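Local coordinates for protein SAM dependent methyltransferase (PDB 2IGT) that binds S-adenosylmethionine and, as a member of the SAM-dependent methyltransferase family, probably transfers its methyl group to a substrate, at residues L28-V33 / G295-S300; W141-N146 / Y226-T231; P264-L269 / S325-K330. All blocks are in the same frame, centred on the assembly; numbering follows the deposited sequence. Where two conformers were deposited one is given.

Contact 1 (L28-V33 / G295-S300); sequences LPAEHV and GGVVAS
Pro29 lies against the backbone of Gly295 and Gly296, and from there the two chains run on side by side as parallel strands. The axes of segments 30-33 and 297-300 approach to 4.5 Å, with their directions 14° apart. Four backbone bonds join them. Ala30 N donates to Gly296 O, Val298 N to Ala30 O, His32 N to Val298 O, and Ser300 N to His32 O. The first is the most bent, at 138° about the hydrogen. The tight side carries Val298 and Glu31. Pro29 CG meets Val298 CG2 at 3.9 Å, and Met287 of helix 280-290 also packs on Val298. The same helix supplies His284, which bonds both Glu31 OE1 and Ser300 OG. This ties the neighbouring strands to one helix side chain. The other face is open to solvent at Ala30 and His32, while Val297 and Ala299 on it are buried. Val297 CG2 stands over one face of the His32 imidazole, 3.9 Å from the centroid, in a CH-pi contact. Its position anti to the Val297 backbone N turns this methyl toward the His32 ring. Lys330 touches both His32 and Val297. The pairing adds strand 30-39, the outermost strand within this chain, next to strand 297-306 in the mixed alpha/beta sheet of a Rossmann-like class I methyltransferase.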
loop_
_atom_site.group_PDB
_atom_site.type_symbol
_atom_site.label_atom_id
_atom_site.label_comp_id
_atom_site.label_asym_id
_atom_site.label_seq_id
_atom_site.Cartn_x
_atom_site.Cartn_y
_atom_site.Cartn_z
ATOM N N LEU A 28 -42.026 17.443 5.292
ATOM C CA LEU A 28 -41.366 16.148 5.254
ATOM C C LEU A 28 -42.317 15.133 4.636
ATOM O O LEU A 28 -43.542 15.238 4.806
ATOM C CB LEU A 28 -40.983 15.702 6.661
ATOM C CG LEU A 28 -39.995 16.584 7.436
ATOM C CD1 LEU A 28 -39.919 16.149 8.890
ATOM C CD2 LEU A 28 -38.632 16.540 6.799
ATOM N N PRO A 29 -41.769 14.162 3.897
ATOM C CA PRO A 29 -42.621 13.079 3.379
ATOM C C PRO A 29 -43.286 12.302 4.532
ATOM O O PRO A 29 -42.830 12.373 5.679
ATOM C CB PRO A 29 -41.633 12.149 2.661
ATOM C CG PRO A 29 -40.366 12.938 2.476
ATOM C CD PRO A 29 -40.346 14.024 3.506
ATOM N N ALA A 30 -44.332 11.551 4.211
ATOM C CA ALA A 30 -44.911 10.587 5.142
ATOM C C ALA A 30 -43.840 9.556 5.523
ATOM O O ALA A 30 -42.814 9.415 4.844
ATOM C CB ALA A 30 -46.125 9.903 4.511
ATOM N N GLU A 31 -44.054 8.842 6.622
ATOM C CA GLU A 31 -43.051 7.879 7.049
ATOM C C GLU A 31 -43.721 6.576 7.447
ATOM O O GLU A 31 -44.865 6.583 7.952
ATOM C CB GLU A 31 -42.230 8.465 8.200
ATOM C CG GLU A 31 -43.088 9.029 9.329
ATOM C CD GLU A 31 -42.264 9.479 10.528
ATOM O OE1 GLU A 31 -41.022 9.426 10.462
ATOM O OE2 GLU A 31 -42.872 9.886 11.544
ATOM N N HIS A 32 -43.044 5.469 7.151
ATOM C CA HIS A 32 -43.375 4.158 7.717
ATOM C C HIS A 32 -42.096 3.680 8.398
ATOM O O HIS A 32 -41.084 3.455 7.741
ATOM C CB HIS A 32 -43.777 3.157 6.632
ATOM C CG HIS A 32 -45.025 3.526 5.881
ATOM N ND1 HIS A 32 -45.237 3.158 4.568
ATOM C CD2 HIS A 32 -46.127 4.225 6.256
ATOM C CE1 HIS A 32 -46.417 3.606 4.168
ATOM N NE2 HIS A 32 -46.976 4.260 5.171
ATOM N N VAL A 33 -42.132 3.541 9.716
ATOM C CA VAL A 33 -40.907 3.254 10.477
ATOM C C VAL A 33 -41.338 2.744 11.861
ATOM O O VAL A 33 -42.289 3.262 12.418
ATOM C CB VAL A 33 -39.999 4.558 10.573
ATOM C CG1 VAL A 33 -40.683 5.686 11.402
ATOM C CG2 VAL A 33 -38.596 4.234 11.101
ATOM N N GLY A 295 -42.767 15.388 -1.349
ATOM C CA GLY A 295 -43.901 14.482 -1.173
ATOM C C GLY A 295 -43.475 13.023 -1.000
ATOM O O GLY A 295 -42.328 12.727 -0.662
ATOM N N GLY A 296 -44.416 12.113 -1.239
ATOM C CA GLY A 296 -44.143 10.686 -1.166
ATOM C C GLY A 296 -43.965 10.156 0.252
ATOM O O GLY A 296 -44.515 10.699 1.208
ATOM N N VAL A 297 -43.207 9.072 0.380
ATOM C CA VAL A 297 -43.103 8.350 1.654
ATOM C C VAL A 297 -41.702 7.768 1.822
ATOM O O VAL A 297 -41.086 7.319 0.847
ATOM C CB VAL A 297 -44.179 7.233 1.774
ATOM C CG1 VAL A 297 -44.035 6.231 0.637
ATOM C CG2 VAL A 297 -44.133 6.514 3.144
ATOM N N VAL A 298 -41.218 7.801 3.066
ATOM C CA VAL A 298 -39.939 7.220 3.422
ATOM C C VAL A 298 -40.205 6.051 4.362
ATOM O O VAL A 298 -40.822 6.217 5.443
ATOM C CB VAL A 298 -38.974 8.273 4.088
ATOM C CG1 VAL A 298 -37.648 7.609 4.489
ATOM C CG2 VAL A 298 -38.716 9.420 3.110
ATOM N N ALA A 299 -39.780 4.862 3.947
ATOM C CA ALA A 299 -39.885 3.675 4.785
ATOM C C ALA A 299 -38.468 3.288 5.176
ATOM O O ALA A 299 -37.579 3.213 4.302
ATOM C CB ALA A 299 -40.582 2.514 4.014
ATOM N N SER A 300 -38.245 3.032 6.469
ATOM C CA SER A 300 -36.899 2.680 6.944
ATOM C C SER A 300 -36.928 1.611 8.022
ATOM O O SER A 300 -37.944 1.440 8.700
ATOM C CB SER A 300 -36.202 3.921 7.505
ATOM O OG SER A 300 -36.360 5.022 6.623
#

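Contact 2 (W141-N146 / Y226-T231); sequences WEWLKN and YDIILT
Trp143 presents the edge of its indole to Ile228. Ile228 CG2 lies in the ring plane, 3.8 Å from Trp143 CZ3, and the two side chains come from opposite directions. The Arg326 guanidinium lies over one face of the indole, toward the rim of the five-membered ring, in a cation-pi interaction. Ile228 CD1 approaches the same end of the ring as Ile228 CG2, 4.1 Å from Trp143 CH2. Leu230 CD2 is more distant, 4.3 Å from Trp143 CZ3, and arrives obliquely. The indole NE1 bonds to Glu328 OE2. Arg326 and Glu328 probably limit rotation of the ring. With CG anti to the Trp143 backbone N (chi1 173°), the indole swings from the helix toward the sheet. Leu144 is the second helix residue in the contact. Its CB already points at the strand, and its two methyls divide the work. Leu144 CD1 reaches Ile228 CG2 at 4.1 Å, and Leu144 CD2 reaches Leu230 CD1 at 3.8 Å. The contact between the segments is wholly apolar. Ile228 and Leu230, alternate residues on one face of strand 228-231, receive both helix side chains. The short axes run nearly antiparallel, at 165°, and are 11.1 Å apart. Long side chains bridge that distance. Helix 138-150 thus packs on part of one face of the sheet. On that face Ala171 of helix 166-173 packs on Leu144. Val270 of strand 268-273 touches Trp143 and Leu230, while Asn159 of strand 156-160 touches Leu230 from the other neighbouring strand.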
loop_
_atom_site.group_PDB
_atom_site.type_symbol
_atom_site.label_atom_id
_atom_site.label_comp_id
_atom_site.label_asym_id
_atom_site.label_seq_id
_atom_site.Cartn_x
_atom_site.Cartn_y
_atom_site.Cartn_z
ATOM N N TRP A 141 -33.764 -6.081 -4.314
ATOM C CA TRP A 141 -33.741 -6.461 -5.738
ATOM C C TRP A 141 -35.125 -6.761 -6.275
ATOM O O TRP A 141 -35.419 -6.447 -7.443
ATOM C CB TRP A 141 -32.844 -7.666 -6.014
ATOM C CG TRP A 141 -31.458 -7.518 -5.514
ATOM C CD1 TRP A 141 -30.768 -6.358 -5.297
ATOM C CD2 TRP A 141 -30.567 -8.592 -5.179
ATOM N NE1 TRP A 141 -29.502 -6.653 -4.810
ATOM C CE2 TRP A 141 -29.360 -8.013 -4.733
ATOM C CE3 TRP A 141 -30.685 -9.986 -5.205
ATOM C CZ2 TRP A 141 -28.263 -8.786 -4.309
ATOM C CZ3 TRP A 141 -29.594 -10.763 -4.763
ATOM C CH2 TRP A 141 -28.403 -10.148 -4.333
ATOM N N GLU A 142 -35.964 -7.364 -5.426
ATOM C CA GLU A 142 -37.359 -7.642 -5.751
ATOM C C GLU A 142 -38.164 -6.362 -5.967
ATOM O O GLU A 142 -38.941 -6.265 -6.932
ATOM C CB GLU A 142 -37.992 -8.551 -4.681
ATOM C CG GLU A 142 -37.519 -10.005 -4.815
ATOM C CD GLU A 142 -37.855 -10.910 -3.629
ATOM O OE1 GLU A 142 -38.033 -10.430 -2.485
ATOM O OE2 GLU A 142 -37.911 -12.137 -3.852
ATOM N N TRP A 143 -37.977 -5.397 -5.067
ATOM C CA TRP A 143 -38.581 -4.065 -5.185
ATOM C C TRP A 143 -38.146 -3.415 -6.513
ATOM O O TRP A 143 -38.967 -2.904 -7.266
ATOM C CB TRP A 143 -38.254 -3.166 -3.976
ATOM C CG TRP A 143 -38.738 -1.761 -4.211
ATOM C CD1 TRP A 143 -39.968 -1.231 -3.897
ATOM C CD2 TRP A 143 -38.004 -0.722 -4.860
ATOM N NE1 TRP A 143 -40.039 0.089 -4.327
ATOM C CE2 TRP A 143 -38.847 0.421 -4.919
ATOM C CE3 TRP A 143 -36.703 -0.640 -5.395
ATOM C CZ2 TRP A 143 -38.423 1.639 -5.492
ATOM C CZ3 TRP A 143 -36.284 0.574 -5.965
ATOM C CH2 TRP A 143 -37.145 1.692 -6.013
ATOM N N LEU A 144 -36.844 -3.484 -6.792
ATOM C CA LEU A 144 -36.253 -2.955 -8.021
ATOM C C LEU A 144 -36.776 -3.643 -9.301
ATOM O O LEU A 144 -37.202 -2.977 -10.231
ATOM C CB LEU A 144 -34.725 -3.078 -7.913
ATOM C CG LEU A 144 -33.891 -2.726 -9.141
ATOM C CD1 LEU A 144 -34.038 -1.256 -9.467
ATOM C CD2 LEU A 144 -32.401 -3.092 -8.868
ATOM N N LYS A 145 -36.732 -4.974 -9.332
ATOM C CA LYS A 145 -37.289 -5.751 -10.448
ATOM C C LYS A 145 -38.735 -5.341 -10.731
ATOM O O LYS A 145 -39.073 -5.018 -11.882
ATOM C CB LYS A 145 -37.173 -7.270 -10.171
ATOM C CG LYS A 145 -37.591 -8.196 -11.346
ATOM C CD LYS A 145 -37.218 -9.645 -10.994
ATOM C CE LYS A 145 -37.627 -10.699 -12.056
ATOM N NZ LYS A 145 -39.068 -10.683 -12.257
ATOM N N ASN A 146 -39.586 -5.362 -9.700
ATOM C CA ASN A 146 -40.984 -4.944 -9.840
ATOM C C ASN A 146 -41.120 -3.527 -10.413
ATOM O O ASN A 146 -41.888 -3.305 -11.359
ATOM C CB ASN A 146 -41.730 -5.014 -8.501
ATOM C CG ASN A 146 -43.159 -4.453 -8.605
ATOM O OD1 ASN A 146 -43.442 -3.337 -8.165
ATOM N ND2 ASN A 146 -44.038 -5.210 -9.243
ATOM N N TYR A 226 -31.983 10.266 -13.083
ATOM C CA TYR A 226 -32.259 8.832 -13.000
ATOM C C TYR A 226 -33.621 8.623 -12.349
ATOM O O TYR A 226 -34.069 9.424 -11.514
ATOM C CB TYR A 226 -31.192 8.138 -12.131
ATOM C CG TYR A 226 -29.795 8.238 -12.709
ATOM C CD1 TYR A 226 -29.307 7.232 -13.522
ATOM C CD2 TYR A 226 -28.979 9.369 -12.464
ATOM C CE1 TYR A 226 -28.030 7.291 -14.052
ATOM C CE2 TYR A 226 -27.692 9.453 -13.013
ATOM C CZ TYR A 226 -27.227 8.383 -13.800
ATOM O OH TYR A 226 -25.967 8.388 -14.378
ATOM N N ASP A 227 -34.274 7.544 -12.741
ATOM C CA ASP A 227 -35.594 7.202 -12.220
ATOM C C ASP A 227 -35.482 6.448 -10.907
ATOM O O ASP A 227 -36.374 6.545 -10.045
ATOM C CB ASP A 227 -36.347 6.375 -13.243
ATOM C CG ASP A 227 -36.507 7.113 -14.566
ATOM O OD1 ASP A 227 -37.174 8.169 -14.591
ATOM O OD2 ASP A 227 -35.934 6.654 -15.574
ATOM N N ILE A 228 -34.413 5.666 -10.769
ATOM C CA ILE A 228 -34.153 4.955 -9.513
ATOM C C ILE A 228 -32.690 5.106 -9.151
ATOM O O ILE A 228 -31.809 4.960 -10.013
ATOM C CB ILE A 228 -34.565 3.430 -9.576
ATOM C CG1 ILE A 228 -36.085 3.302 -9.838
ATOM C CG2 ILE A 228 -34.069 2.660 -8.284
ATOM C CD1 ILE A 228 -36.614 1.871 -10.035
ATOM N N ILE A 229 -32.427 5.411 -7.878
ATOM C CA ILE A 229 -31.058 5.476 -7.403
ATOM C C ILE A 229 -30.928 4.553 -6.208
ATOM O O ILE A 229 -31.711 4.659 -5.257
ATOM C CB ILE A 229 -30.630 6.923 -6.993
ATOM C CG1 ILE A 229 -30.673 7.862 -8.200
ATOM C CG2 ILE A 229 -29.177 6.912 -6.362
ATOM C CD1 ILE A 229 -30.482 9.356 -7.825
ATOM N N LEU A 230 -29.976 3.628 -6.294
ATOM C CA LEU A 230 -29.587 2.790 -5.156
ATOM C C LEU A 230 -28.198 3.189 -4.696
ATOM O O LEU A 230 -27.317 3.432 -5.518
ATOM C CB LEU A 230 -29.561 1.311 -5.545
ATOM C CG LEU A 230 -30.658 0.895 -6.524
ATOM C CD1 LEU A 230 -30.323 -0.484 -7.128
ATOM C CD2 LEU A 230 -32.036 0.910 -5.851
ATOM N N THR A 231 -27.999 3.251 -3.387
ATOM C CA THR A 231 -26.665 3.574 -2.873
ATOM C C THR A 231 -26.376 2.763 -1.631
ATOM O O THR A 231 -27.202 2.700 -0.700
ATOM C CB THR A 231 -26.473 5.108 -2.690
ATOM O OG1 THR A 231 -25.116 5.393 -2.303
ATOM C CG2 THR A 231 -27.483 5.723 -1.671
#

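Contact 3 (P264-L269 / S325-K330); sequences PKALGL and SRWEPK. With ACY (acetic acid), chain H.
Trp327 and Leu269 face each other as an antiparallel hydrogen-bonded pair, with both side chains on the same face of the sheet. Leu269 N donates to Trp327 O at 3.0 Å, and Trp327 N donates to Leu269 O in the carbonyl plane at 2.9 Å. The indole of Trp327 leans back along the partner chain. Its CG is anti to the Trp327 backbone N (chi1 174°), and the ring edge comes beside Leu269 N. Further out, Trp327 CZ3 meets Ala266 CB at 4.3 Å. One face of the indole has Pro329 N above it, offset toward the rim. Trp327 NE1 bonds to Gly295 O, in the loop that leads into strand 297-306. Pro329 closes the end of the pairing. Its CG lies 3.3 Å from Ala266 O, and its CD sits near Leu267 O. Gly268 CA makes a CA-H...O contact with Trp327 O, 3.2 Å away.

Arg326 and Glu328 lie on the other face. The Arg326 chain bends at chi3 (70°), and NE makes a weak, bent bond to Glu328 OE1 within a salt bridge. The guanidinium binds an acetic acid molecule, probably from the crystallisation liquor: Arg326 NH1 bonds to its O, and NH2 to its OXT at the edge of the guanidinium plane. A water donates to Leu267 O and to Glu328 OE2, the oxygen shared with Trp143, and so links the segments. The pairing joins strand 268-273 to strand 318-328. Strand 318-328, inserted antiparallel between strands 268-273 and 297-306, is the reversed strand characteristic of the class I methyltransferase sheet.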
loop_
_atom_site.group_PDB
_atom_site.type_symbol
_atom_site.label_atom_id
_atom_site.label_comp_id
_atom_site.label_asym_id
_atom_site.label_seq_id
_atom_site.Cartn_x
_atom_site.Cartn_y
_atom_site.Cartn_z
ATOM N N PRO A 264 -38.104 13.882 -12.642
ATOM C CA PRO A 264 -39.451 14.295 -12.199
ATOM C C PRO A 264 -40.377 13.111 -11.951
ATOM O O PRO A 264 -41.217 13.187 -11.058
ATOM C CB PRO A 264 -39.969 15.142 -13.378
ATOM C CG PRO A 264 -38.737 15.712 -13.937
ATOM C CD PRO A 264 -37.719 14.577 -13.877
ATOM N N LYS A 265 -40.232 12.040 -12.736
ATOM C CA LYS A 265 -41.072 10.836 -12.580
ATOM C C LYS A 265 -40.333 9.721 -11.838
ATOM O O LYS A 265 -40.607 8.540 -12.068
ATOM C CB LYS A 265 -41.558 10.320 -13.950
ATOM C CG LYS A 265 -42.406 11.300 -14.723
ATOM C CD LYS A 265 -42.745 10.756 -16.122
ATOM C CE LYS A 265 -43.496 11.769 -16.958
ATOM N NZ LYS A 265 -44.945 11.932 -16.566
ATOM N N ALA A 266 -39.398 10.089 -10.948
ATOM C CA ALA A 266 -38.612 9.102 -10.209
ATOM C C ALA A 266 -39.481 8.123 -9.405
ATOM O O ALA A 266 -40.522 8.506 -8.846
ATOM C CB ALA A 266 -37.570 9.772 -9.292
ATOM N N LEU A 267 -39.029 6.872 -9.358
ATOM C CA LEU A 267 -39.708 5.821 -8.615
ATOM C C LEU A 267 -39.090 5.505 -7.265
ATOM O O LEU A 267 -39.722 4.876 -6.416
ATOM C CB LEU A 267 -39.813 4.548 -9.460
ATOM C CG LEU A 267 -40.882 4.765 -10.550
ATOM C CD1 LEU A 267 -40.774 3.731 -11.634
ATOM C CD2 LEU A 267 -42.286 4.775 -9.930
ATOM N N GLY A 268 -37.842 5.898 -7.050
ATOM C CA GLY A 268 -37.298 5.638 -5.745
ATOM C C GLY A 268 -35.847 6.005 -5.513
ATOM O O GLY A 268 -35.052 6.063 -6.441
ATOM N N LEU A 269 -35.524 6.276 -4.254
ATOM C CA LEU A 269 -34.144 6.450 -3.842
ATOM C C LEU A 269 -33.951 5.512 -2.680
ATOM O O LEU A 269 -34.671 5.620 -1.680
ATOM C CB LEU A 269 -33.859 7.911 -3.467
ATOM C CG LEU A 269 -32.584 8.260 -2.673
ATOM C CD1 LEU A 269 -31.328 7.781 -3.391
ATOM C CD2 LEU A 269 -32.530 9.773 -2.453
ATOM N N SER A 325 -33.195 2.771 4.141
ATOM C CA SER A 325 -34.197 3.802 4.065
ATOM C C SER A 325 -34.536 4.005 2.585
ATOM O O SER A 325 -33.640 4.151 1.758
ATOM C CB SER A 325 -33.665 5.104 4.670
ATOM O OG SER A 325 -34.704 6.068 4.663
ATOM N N ARG A 326 -35.832 4.020 2.267
ATOM C CA ARG A 326 -36.290 4.114 0.898
ATOM C C ARG A 326 -37.349 5.213 0.758
ATOM O O ARG A 326 -38.393 5.185 1.433
ATOM C CB ARG A 326 -36.873 2.772 0.452
ATOM C CG ARG A 326 -37.468 2.767 -0.957
ATOM C CD ARG A 326 -37.901 1.349 -1.288
ATOM N NE ARG A 326 -39.063 1.015 -0.474
ATOM C CZ ARG A 326 -39.360 -0.188 -0.012
ATOM N NH1 ARG A 326 -38.572 -1.231 -0.263
ATOM N NH2 ARG A 326 -40.459 -0.336 0.715
ATOM N N TRP A 327 -37.053 6.179 -0.106
ATOM C CA TRP A 327 -38.027 7.180 -0.515
ATOM C C TRP A 327 -38.721 6.702 -1.795
ATOM O O TRP A 327 -38.065 6.213 -2.721
ATOM C CB TRP A 327 -37.389 8.569 -0.750
ATOM C CG TRP A 327 -38.430 9.553 -1.313
ATOM C CD1 TRP A 327 -39.325 10.319 -0.597
ATOM C CD2 TRP A 327 -38.731 9.780 -2.698
ATOM N NE1 TRP A 327 -40.131 11.044 -1.462
ATOM C CE2 TRP A 327 -39.798 10.716 -2.753
ATOM C CE3 TRP A 327 -38.202 9.282 -3.901
ATOM C CZ2 TRP A 327 -40.332 11.171 -3.963
ATOM C CZ3 TRP A 327 -38.740 9.753 -5.121
ATOM C CH2 TRP A 327 -39.791 10.676 -5.133
ATOM N N GLU A 328 -40.043 6.860 -1.842
ATOM C CA GLU A 328 -40.828 6.568 -3.036
ATOM C C GLU A 328 -41.904 7.634 -3.152
ATOM O O GLU A 328 -42.391 8.136 -2.112
ATOM C CB GLU A 328 -41.542 5.221 -2.915
ATOM C CG GLU A 328 -40.662 3.983 -2.990
ATOM C CD GLU A 328 -41.485 2.724 -2.822
ATOM O OE1 GLU A 328 -41.752 2.341 -1.663
ATOM O OE2 GLU A 328 -41.881 2.123 -3.836
ATOM N N PRO A 329 -42.329 7.948 -4.402
ATOM C CA PRO A 329 -43.372 8.954 -4.561
ATOM C C PRO A 329 -44.716 8.419 -4.103
ATOM O O PRO A 329 -45.646 9.212 -3.891
ATOM C CB PRO A 329 -43.379 9.217 -6.075
ATOM C CG PRO A 329 -42.956 7.945 -6.670
ATOM C CD PRO A 329 -41.899 7.410 -5.711
ATOM N N LYS A 330 -44.787 7.098 -3.935
ATOM C CA LYS A 330 -45.997 6.361 -3.583
ATOM C C LYS A 330 -47.281 7.183 -3.590
ATOM O O LYS A 330 -47.803 7.471 -4.682
ATOM C CB LYS A 330 -45.821 5.530 -2.297
ATOM C CG LYS A 330 -45.356 4.082 -2.581
ATOM C CD LYS A 330 -44.614 3.424 -1.396
ATOM C CE LYS A 330 -45.397 2.285 -0.703
ATOM N NZ LYS A 330 -46.180 2.717 0.528
HETATM C C ACY H . -40.755 -4.246 0.498
HETATM O O ACY H . -39.957 -4.143 -0.454
HETATM O OXT ACY H . -41.181 -3.273 1.167
HETATM C CH3 ACY H . -41.229 -5.627 0.873
HETATM O O HOH W 1 -41.857 3.264 -6.259
#

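All three contacts belong to one mixed sheet. Contact 1 pairs strand 30-39 with strand 297-306, contact 3 pairs strand 318-328 with strand 268-273, and contact 2 lays helix 138-150 on strand 228-231. Neighbouring strands therefore carry them in sequence across the sheet. The centres of contacts 2 and 3 are about 9 Å apart, those of contacts 1 and 3 are about 10 Å apart, and those of contacts 1 and 2 are about 17 Å apart. Along the chain, contact 2 is nested within contact 1 and closes before contact 3 opens, while contacts 1 and 3 cross. The residues near both chain ends are thus built into the methyltransferase sheet.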